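Local coordinates for protein sulfate transporter/antisigma-factor antagonist STAS (Planctomyces limnophilus, PDB 3T6O) that probably acts as an anti-sigma factor antagonist, a regulatory role commonly played by small STAS-domain proteins, at residues V51-E56 and G82-C87; S37-A42 and E67-G72; Q47-L52 and K74-D79. All blocks are in the same frame, centred on the assembly; numbering follows the deposited sequence.

Overall arrangement
The three contacts tie together one α/β STAS domain, their centres lying about 11 to 12 Å apart. Interaction 1 pairs strands 50-54 and 83-87 in the sheet; interaction 2 packs helix 29-41 against helix 63-76; interaction 3 joins the start of strand 50-54 to the end of helix 63-76 and the turn from Ile76 to Asp79. In chain order the pieces run 37-42, 47-52 overlapping 51-56, 67-72, 74-79 and 82-87, so the contacts interlock instead of following one another. Phe84 and Ile53 of interaction 1 touch Leu69 and Phe39 of interaction 2, and Val51 and Leu52 belong to interactions 1 and 3, which makes sheet and helix pair one continuous core.

Interaction 1 of 3, residues V51-E56 and G82-C87; sequences VLIDLE and GVFALC
Val51 and Phe84 each hold a side-chain carbon trans to the main-chain nitrogen (chi1 167° to CG1 of Val51, -173° to CG of Phe84), and this lays the two side chains alongside each other with Val51 CG1 4.0 Å from Phe84 CE2. Ile53 turns its CG1 the other way, next to its own nitrogen, which carries Ile53 CG1 to 3.8 Å from Phe84 CZ as it slants across the aromatic side chain. Leu86, its partner in register, lies alongside Ile53, and Leu86 CD2 meets Ile53 CB at 3.6 Å. Branched and aromatic residues suit this face because helix 63-76 covers it, Leu69 resting on Ile53 and Ile76 on Phe84. Beneath the side chains, five backbone hydrogen bonds alternate in direction, the shortest running from Ile53 N to Ala85 O at 2.8 Å. The two strands are neighbours joined through helix 63-76, a beta-alpha-beta crossover at the heart of the STAS fold, with strand 15-19 on the far side of strand 50-54. The opposite face carries Leu52, Asp54, Ala85 and Cys87; helix 112-118 touches the first two and Cys87. Here small Ala85 leaves room for Leu52, whose CD1 lies 3.8 Å from Ala85 CB, while the compact thiol of Cys87 fits against the aspartate, Cys87 SG being 3.7 Å from Asp54 CG. Asp54 also shapes the strand's exit in an Asx turn: Asp54 OD1 accepts the Glu56 N-H at 3.1 Å, the donor lying 38° above the carboxylate plane. With an alanine in place of Asp54, the Glu56 N-H would probably lose its acceptor, the turn would be freer to shift and a gap would open beside the Cys87 sulfur. Leu55, the middle residue of that turn, donates its N-H to Cys87 O and carries the ladder one residue beyond strand 50-54.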
loop_
_atom_site.group_PDB
_atom_site.type_symbol
_atom_site.label_atom_id
_atom_site.label_comp_id
_atom_site.label_asym_id
_atom_site.label_seq_id
_atom_site.Cartn_x
_atom_site.Cartn_y
_atom_site.Cartn_z
ATOM N N VAL A 51 -3.691 -22.935 4.736
ATOM C CA VAL A 51 -2.438 -22.655 4.075
ATOM C C VAL A 51 -1.320 -22.583 5.135
ATOM O O VAL A 51 -1.485 -21.955 6.174
ATOM C CB VAL A 51 -2.537 -21.309 3.235
ATOM C CG1 VAL A 51 -1.137 -20.847 2.811
ATOM C CG2 VAL A 51 -3.420 -21.504 2.023
ATOM N N LEU A 52 -0.168 -23.183 4.832
ATOM C CA LEU A 52 0.957 -23.207 5.709
ATOM C C LEU A 52 2.132 -22.726 4.934
ATOM O O LEU A 52 2.431 -23.292 3.888
ATOM C CB LEU A 52 1.219 -24.658 6.161
ATOM C CG LEU A 52 2.440 -24.885 7.071
ATOM C CD1 LEU A 52 2.303 -24.038 8.397
ATOM C CD2 LEU A 52 2.609 -26.404 7.370
ATOM N N ILE A 53 2.840 -21.720 5.438
ATOM C CA ILE A 53 4.032 -21.221 4.769
ATOM C C ILE A 53 5.191 -21.838 5.530
ATOM O O ILE A 53 5.482 -21.468 6.686
ATOM C CB ILE A 53 4.137 -19.691 4.850
ATOM C CG1 ILE A 53 2.792 -19.053 4.489
ATOM C CG2 ILE A 53 5.286 -19.150 3.983
ATOM C CD1 ILE A 53 2.332 -19.321 3.082
ATOM N N ASP A 54 5.853 -22.783 4.898
ATOM C CA ASP A 54 6.948 -23.469 5.537
ATOM C C ASP A 54 8.263 -22.785 5.168
ATOM O O ASP A 54 8.797 -22.976 4.052
ATOM C CB ASP A 54 6.942 -24.934 5.147
ATOM C CG ASP A 54 8.116 -25.738 5.764
ATOM O OD1 ASP A 54 8.972 -25.184 6.488
ATOM O OD2 ASP A 54 8.143 -26.950 5.524
ATOM N N LEU A 55 8.816 -22.076 6.153
ATOM C CA LEU A 55 9.942 -21.184 5.920
ATOM C C LEU A 55 11.290 -21.831 6.173
ATOM O O LEU A 55 12.298 -21.132 6.279
ATOM C CB LEU A 55 9.740 -19.909 6.731
ATOM C CG LEU A 55 8.672 -18.999 6.066
ATOM C CD1 LEU A 55 8.137 -17.889 6.983
ATOM C CD2 LEU A 55 9.200 -18.286 4.773
ATOM N N GLU A 56 11.341 -23.168 6.228
ATOM C CA GLU A 56 12.604 -23.831 6.530
ATOM C C GLU A 56 13.612 -23.506 5.429
ATOM O O GLU A 56 13.304 -23.597 4.249
ATOM C CB GLU A 56 12.425 -25.366 6.622
ATOM C CG GLU A 56 13.717 -26.113 7.110
ATOM C CD GLU A 56 13.454 -27.599 7.391
ATOM O OE1 GLU A 56 12.559 -28.204 6.760
ATOM O OE2 GLU A 56 14.155 -28.182 8.238
ATOM N N GLY A 82 -11.002 -20.921 7.872
ATOM C CA GLY A 82 -9.746 -20.749 7.128
ATOM C C GLY A 82 -8.578 -20.615 8.091
ATOM O O GLY A 82 -8.788 -20.302 9.259
ATOM N N VAL A 83 -7.360 -20.895 7.645
ATOM C CA VAL A 83 -6.200 -20.761 8.512
ATOM C C VAL A 83 -5.032 -20.451 7.640
ATOM O O VAL A 83 -4.811 -21.120 6.637
ATOM C CB VAL A 83 -5.846 -22.071 9.309
ATOM C CG1 VAL A 83 -4.535 -21.887 10.096
ATOM C CG2 VAL A 83 -6.995 -22.538 10.198
ATOM N N PHE A 84 -4.270 -19.443 8.029
ATOM C CA PHE A 84 -3.062 -19.059 7.322
ATOM C C PHE A 84 -1.972 -19.099 8.386
ATOM O O PHE A 84 -1.995 -18.272 9.318
ATOM C CB PHE A 84 -3.212 -17.636 6.750
ATOM C CG PHE A 84 -2.072 -17.216 5.844
ATOM C CD1 PHE A 84 -0.951 -16.646 6.360
ATOM C CD2 PHE A 84 -2.178 -17.336 4.470
ATOM C CE1 PHE A 84 0.110 -16.256 5.547
ATOM C CE2 PHE A 84 -1.145 -16.964 3.643
ATOM C CZ PHE A 84 0.014 -16.412 4.189
ATOM N N ALA A 85 -1.075 -20.075 8.287
ATOM C CA ALA A 85 -0.103 -20.413 9.344
ATOM C C ALA A 85 1.334 -20.378 8.800
ATOM O O ALA A 85 1.603 -20.494 7.592
ATOM C CB ALA A 85 -0.431 -21.830 9.957
ATOM N N LEU A 86 2.277 -20.189 9.703
ATOM C CA LEU A 86 3.691 -20.308 9.358
ATOM C C LEU A 86 4.322 -21.450 10.156
ATOM O O LEU A 86 3.784 -21.862 11.206
ATOM C CB LEU A 86 4.399 -19.024 9.706
ATOM C CG LEU A 86 3.824 -17.675 9.261
ATOM C CD1 LEU A 86 4.785 -16.540 9.721
ATOM C CD2 LEU A 86 3.624 -17.615 7.785
ATOM N N CYS A 87 5.439 -21.975 9.656
ATOM C CA CYS A 87 6.268 -22.884 10.433
ATOM C C CYS A 87 7.716 -22.794 10.031
ATOM O O CYS A 87 8.040 -22.225 9.010
ATOM C CB CYS A 87 5.820 -24.356 10.374
ATOM S SG CYS A 87 5.985 -25.175 8.760
#

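Interaction 2 of 3, residues S37-A42 and E67-G72; sequences STFLAA and ELLVRG
Phe39 and Leu68 overlap as they reach past one another between two helices whose axes run 26° apart and approach to 9.9 Å, with no hydrogen bond across the gap. The tight part centres on the Phe39 ring. With CG trans to the main-chain nitrogen (chi1 175°), the ring reaches toward the other helix, where Phe39 CD2 comes within 3.6 Å of Leu68 CG. Its far end reaches the backbone of that helix: Phe39 CE2 sits 3.4 Å from Leu68 O and 3.7 Å from Gly72 CA. Gly72 is suited to this place because a beta carbon there would collide with Phe39 CZ. Leu69 comes roughly perpendicular to the Phe39 side chain, with Leu69 CD2 4.0 Å from Phe39 CZ. The other side of the contact is more open, with fewer groups meeting and both Leu40 and Arg71 partly exposed. There Leu40 CD1 lies over one face of the Arg71 guanidinium, toward its rim, 3.3 Å from Arg71 NH2, so that a flat cation rests on a methyl group while its nitrogens stay able to bond around the edge. One does so across the assembly, Arg71 NE forming a salt bridge with Glu95 of a neighbouring subunit. Leu40 CD2 bridges back to the tight part, 3.9 Å from Gly72 N. Inward from this pair of helices lies strand 50-54, whose Ile53 touches both Phe39 and Leu69; Leu68 is also met by Val32, Ile35 and Ala36, earlier in helix 29-41, and Phe39 meets Ile7 in the loop that leads into strand 8-12.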
loop_
_atom_site.group_PDB
_atom_site.type_symbol
_atom_site.label_atom_id
_atom_site.label_comp_id
_atom_site.label_asym_id
_atom_site.label_seq_id
_atom_site.Cartn_x
_atom_site.Cartn_y
_atom_site.Cartn_z
ATOM N N SER A 37 3.126 -15.121 -8.492
ATOM C CA SER A 37 2.118 -15.759 -9.312
ATOM C C SER A 37 1.743 -17.197 -8.878
ATOM O O SER A 37 0.562 -17.539 -8.714
ATOM C CB SER A 37 2.578 -15.694 -10.774
ATOM O OG SER A 37 1.718 -16.443 -11.574
ATOM N N THR A 38 2.738 -18.028 -8.649
ATOM C CA THR A 38 2.487 -19.376 -8.147
ATOM C C THR A 38 1.858 -19.304 -6.752
ATOM O O THR A 38 0.903 -19.996 -6.467
ATOM C CB THR A 38 3.816 -20.195 -8.170
ATOM O OG1 THR A 38 4.265 -20.215 -9.515
ATOM C CG2 THR A 38 3.652 -21.634 -7.728
ATOM N N PHE A 39 2.373 -18.423 -5.897
ATOM C CA PHE A 39 1.863 -18.282 -4.576
ATOM C C PHE A 39 0.384 -17.895 -4.539
ATOM O O PHE A 39 -0.453 -18.544 -3.858
ATOM C CB PHE A 39 2.712 -17.268 -3.828
ATOM C CG PHE A 39 2.207 -16.954 -2.476
ATOM C CD1 PHE A 39 2.392 -17.855 -1.437
ATOM C CD2 PHE A 39 1.550 -15.769 -2.213
ATOM C CE1 PHE A 39 1.918 -17.579 -0.149
ATOM C CE2 PHE A 39 1.080 -15.476 -0.928
ATOM C CZ PHE A 39 1.239 -16.389 0.099
ATOM N N LEU A 40 0.046 -16.836 -5.278
ATOM C CA LEU A 40 -1.326 -16.345 -5.258
ATOM C C LEU A 40 -2.273 -17.356 -5.919
ATOM O O LEU A 40 -3.386 -17.546 -5.457
ATOM C CB LEU A 40 -1.438 -14.936 -5.892
ATOM C CG LEU A 40 -0.753 -13.795 -5.131
ATOM C CD1 LEU A 40 -0.923 -12.510 -5.891
ATOM C CD2 LEU A 40 -1.320 -13.627 -3.736
ATOM N N ALA A 41 -1.819 -18.061 -6.942
ATOM C CA ALA A 41 -2.700 -19.058 -7.580
ATOM C C ALA A 41 -2.960 -20.235 -6.616
ATOM O O ALA A 41 -4.019 -20.815 -6.664
ATOM C CB ALA A 41 -2.128 -19.564 -8.971
ATOM N N ALA A 42 -2.032 -20.517 -5.702
ATOM C CA ALA A 42 -2.212 -21.564 -4.692
ATOM C C ALA A 42 -3.206 -21.165 -3.572
ATOM O O ALA A 42 -3.469 -21.947 -2.687
ATOM C CB ALA A 42 -0.860 -21.933 -4.057
ATOM N N GLU A 67 4.474 -8.373 2.624
ATOM C CA GLU A 67 3.415 -7.852 1.784
ATOM C C GLU A 67 2.782 -8.951 0.904
ATOM O O GLU A 67 1.557 -9.042 0.816
ATOM C CB GLU A 67 3.932 -6.744 0.870
ATOM C CG GLU A 67 4.064 -5.431 1.534
ATOM C CD GLU A 67 4.732 -4.368 0.626
ATOM O OE1 GLU A 67 4.934 -4.640 -0.612
ATOM O OE2 GLU A 67 5.035 -3.291 1.184
ATOM N N LEU A 68 3.610 -9.772 0.278
ATOM C CA LEU A 68 3.042 -10.910 -0.495
ATOM C C LEU A 68 2.200 -11.823 0.374
ATOM O O LEU A 68 1.108 -12.212 -0.005
ATOM C CB LEU A 68 4.127 -11.750 -1.149
ATOM C CG LEU A 68 3.647 -12.898 -2.081
ATOM C CD1 LEU A 68 2.716 -12.409 -3.209
ATOM C CD2 LEU A 68 4.870 -13.578 -2.652
ATOM N N LEU A 69 2.726 -12.195 1.539
ATOM C CA LEU A 69 2.011 -13.094 2.451
ATOM C C LEU A 69 0.614 -12.528 2.823
ATOM O O LEU A 69 -0.400 -13.268 2.882
ATOM C CB LEU A 69 2.855 -13.382 3.674
ATOM C CG LEU A 69 4.130 -14.276 3.621
ATOM C CD1 LEU A 69 4.657 -14.567 5.031
ATOM C CD2 LEU A 69 3.906 -15.565 2.914
ATOM N N VAL A 70 0.559 -11.208 2.993
ATOM C CA VAL A 70 -0.676 -10.501 3.364
ATOM C C VAL A 70 -1.665 -10.608 2.200
ATOM O O VAL A 70 -2.847 -10.804 2.413
ATOM C CB VAL A 70 -0.374 -9.054 3.791
ATOM C CG1 VAL A 70 -1.621 -8.184 3.853
ATOM C CG2 VAL A 70 0.378 -9.027 5.194
ATOM N N ARG A 71 -1.167 -10.540 0.973
ATOM C CA ARG A 71 -2.031 -10.718 -0.197
ATOM C C ARG A 71 -2.629 -12.100 -0.237
ATOM O O ARG A 71 -3.797 -12.266 -0.609
ATOM C CB ARG A 71 -1.300 -10.433 -1.517
ATOM C CG ARG A 71 -0.826 -9.026 -1.662
ATOM C CD ARG A 71 0.036 -8.864 -2.921
ATOM N NE ARG A 71 -0.779 -8.998 -4.095
ATOM C CZ ARG A 71 -0.338 -9.186 -5.339
ATOM N NH1 ARG A 71 0.961 -9.295 -5.589
ATOM N NH2 ARG A 71 -1.220 -9.245 -6.340
ATOM N N GLY A 72 -1.831 -13.094 0.094
ATOM C CA GLY A 72 -2.301 -14.477 0.162
ATOM C C GLY A 72 -3.331 -14.601 1.264
ATOM O O GLY A 72 -4.425 -15.118 1.061
#

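Interaction 3 of 3, residues Q47-L52 and K74-D79; sequences QPRKVL and KRIKED
Arg49 and Asp79 form a side-on salt bridge at one end of the STAS domain's beta-alpha-beta crossover, fastening the entry of strand 50-54 to the type I turn from Ile76 to Asp79 at the end of helix 63-76. Two nitrogens of one residue serve two oxygens of the other: Arg49 NE donates to Asp79 OD2 at 3.0 Å, and Arg49 NH2 to Asp79 OD1, also at 3.0 Å. Both acceptors are met on their syn side, though the guanidinium and carboxylate planes are turned 34° from each other. The anti lone pair of Asp79 OD2 takes a third bond, from Arg49 N at 3.1 Å, so that this oxygen is gripped by backbone and side chain together and the buried carboxylate is fixed in rotation. Arginine suits the position through its reach and several donors; a bend in its chain at chi3 (-82°) brings the guanidinium back over the turn, Ile76 CA beneath one face. Arg49 NH1 is held separately by Met43 O. Ile76 makes the apolar half of the contact: Ile76 CG2 lies 4.0 Å from Arg49 CD, and Ile76 CD1 touches Val51 CG2 at 3.9 Å.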
loop_
_atom_site.group_PDB
_atom_site.type_symbol
_atom_site.label_atom_id
_atom_site.label_comp_id
_atom_site.label_asym_id
_atom_site.label_seq_id
_atom_site.Cartn_x
_atom_site.Cartn_y
_atom_site.Cartn_z
ATOM N N GLN A 47 -13.592 -24.043 0.485
ATOM C CA GLN A 47 -13.817 -23.641 1.892
ATOM C C GLN A 47 -13.898 -24.856 2.821
ATOM O O GLN A 47 -14.504 -25.855 2.463
ATOM C CB GLN A 47 -15.163 -22.884 2.001
ATOM C CG GLN A 47 -15.145 -21.321 1.860
ATOM C CD GLN A 47 -14.548 -20.778 0.562
ATOM O OE1 GLN A 47 -13.478 -21.214 0.124
ATOM N NE2 GLN A 47 -15.202 -19.774 -0.017
ATOM N N PRO A 48 -13.244 -24.813 3.997
ATOM C CA PRO A 48 -12.299 -23.822 4.520
ATOM C C PRO A 48 -10.895 -24.055 3.940
ATOM O O PRO A 48 -10.427 -25.174 3.887
ATOM C CB PRO A 48 -12.291 -24.144 6.014
ATOM C CG PRO A 48 -12.401 -25.643 6.038
ATOM C CD PRO A 48 -13.253 -26.023 4.837
ATOM N N ARG A 49 -10.232 -22.991 3.519
ATOM C CA ARG A 49 -8.892 -23.096 2.986
ATOM C C ARG A 49 -7.905 -22.979 4.117
ATOM O O ARG A 49 -7.994 -22.059 4.945
ATOM C CB ARG A 49 -8.613 -21.967 2.002
ATOM C CG ARG A 49 -9.258 -22.160 0.657
ATOM C CD ARG A 49 -9.201 -20.891 -0.225
ATOM N NE ARG A 49 -10.259 -19.993 0.148
ATOM C CZ ARG A 49 -10.519 -18.838 -0.452
ATOM N NH1 ARG A 49 -9.780 -18.414 -1.472
ATOM N NH2 ARG A 49 -11.536 -18.121 -0.014
ATOM N N LYS A 50 -6.922 -23.865 4.095
ATOM C CA LYS A 50 -5.889 -23.907 5.084
ATOM C C LYS A 50 -4.552 -23.868 4.337
ATOM O O LYS A 50 -4.327 -24.674 3.405
ATOM C CB LYS A 50 -6.049 -25.197 5.902
ATOM C CG LYS A 50 -7.242 -25.163 6.850
ATOM C CD LYS A 50 -7.467 -26.468 7.552
ATOM C CE LYS A 50 -8.592 -26.324 8.563
ATOM N NZ LYS A 50 -8.805 -27.531 9.409
ATOM N N VAL A 51 -3.691 -22.935 4.736
ATOM C CA VAL A 51 -2.438 -22.655 4.075
ATOM C C VAL A 51 -1.320 -22.583 5.135
ATOM O O VAL A 51 -1.485 -21.955 6.174
ATOM C CB VAL A 51 -2.537 -21.309 3.235
ATOM C CG1 VAL A 51 -1.137 -20.847 2.811
ATOM C CG2 VAL A 51 -3.420 -21.504 2.023
ATOM N N LEU A 52 -0.168 -23.183 4.832
ATOM C CA LEU A 52 0.957 -23.207 5.709
ATOM C C LEU A 52 2.132 -22.726 4.934
ATOM O O LEU A 52 2.431 -23.292 3.888
ATOM C CB LEU A 52 1.219 -24.658 6.161
ATOM C CG LEU A 52 2.440 -24.885 7.071
ATOM C CD1 LEU A 52 2.303 -24.038 8.397
ATOM C CD2 LEU A 52 2.609 -26.404 7.370
ATOM N N LYS A 74 -5.259 -12.353 2.638
ATOM C CA LYS A 74 -6.523 -11.656 2.337
ATOM C C LYS A 74 -7.438 -12.485 1.419
ATOM O O LYS A 74 -8.676 -12.363 1.459
ATOM C CB LYS A 74 -6.255 -10.279 1.680
ATOM C CG LYS A 74 -5.691 -9.240 2.628
ATOM C CD LYS A 74 -5.528 -7.875 1.974
ATOM C CE LYS A 74 -4.762 -6.942 2.915
ATOM N NZ LYS A 74 -4.429 -5.575 2.409
ATOM N N ARG A 75 -6.826 -13.298 0.579
ATOM C CA ARG A 75 -7.582 -14.164 -0.298
ATOM C C ARG A 75 -8.262 -15.286 0.465
ATOM O O ARG A 75 -9.339 -15.722 0.073
ATOM C CB ARG A 75 -6.702 -14.738 -1.429
ATOM C CG ARG A 75 -6.577 -13.758 -2.587
ATOM C CD ARG A 75 -5.322 -13.974 -3.357
ATOM N NE ARG A 75 -5.244 -13.135 -4.545
ATOM C CZ ARG A 75 -4.878 -11.855 -4.532
ATOM N NH1 ARG A 75 -4.554 -11.260 -3.398
ATOM N NH2 ARG A 75 -4.802 -11.190 -5.653
ATOM N N ILE A 76 -7.659 -15.767 1.534
ATOM C CA ILE A 76 -8.299 -16.860 2.252
ATOM C C ILE A 76 -9.012 -16.463 3.562
ATOM O O ILE A 76 -9.821 -17.231 4.058
ATOM C CB ILE A 76 -7.330 -18.007 2.467
ATOM C CG1 ILE A 76 -6.458 -17.779 3.646
ATOM C CG2 ILE A 76 -6.416 -18.323 1.185
ATOM C CD1 ILE A 76 -5.687 -19.002 3.913
ATOM N N LYS A 77 -8.762 -15.258 4.076
ATOM C CA LYS A 77 -9.218 -14.896 5.423
ATOM C C LYS A 77 -10.727 -14.820 5.612
ATOM O O LYS A 77 -11.180 -14.922 6.749
ATOM C CB LYS A 77 -8.607 -13.578 5.895
ATOM C CG LYS A 77 -9.246 -12.338 5.319
ATOM C CD LYS A 77 -8.605 -11.065 5.864
ATOM C CE LYS A 77 -9.569 -9.872 5.788
ATOM N NZ LYS A 77 -10.298 -9.719 7.105
ATOM N N GLU A 78 -11.538 -14.664 4.573
ATOM C CA GLU A 78 -12.971 -14.636 4.883
ATOM C C GLU A 78 -13.631 -16.013 5.129
ATOM O O GLU A 78 -14.799 -16.073 5.518
ATOM C CB GLU A 78 -13.765 -13.770 3.900
ATOM C CG GLU A 78 -13.434 -12.246 3.977
ATOM C CD GLU A 78 -13.527 -11.654 5.398
ATOM O OE1 GLU A 78 -14.627 -11.721 6.016
ATOM O OE2 GLU A 78 -12.500 -11.105 5.876
ATOM N N ASP A 79 -12.899 -17.114 4.933
ATOM C CA ASP A 79 -13.438 -18.416 5.288
ATOM C C ASP A 79 -13.538 -18.528 6.815
ATOM O O ASP A 79 -12.565 -18.279 7.519
ATOM C CB ASP A 79 -12.528 -19.534 4.775
ATOM C CG ASP A 79 -12.357 -19.508 3.282
ATOM O OD1 ASP A 79 -12.979 -18.664 2.592
ATOM O OD2 ASP A 79 -11.576 -20.335 2.800
#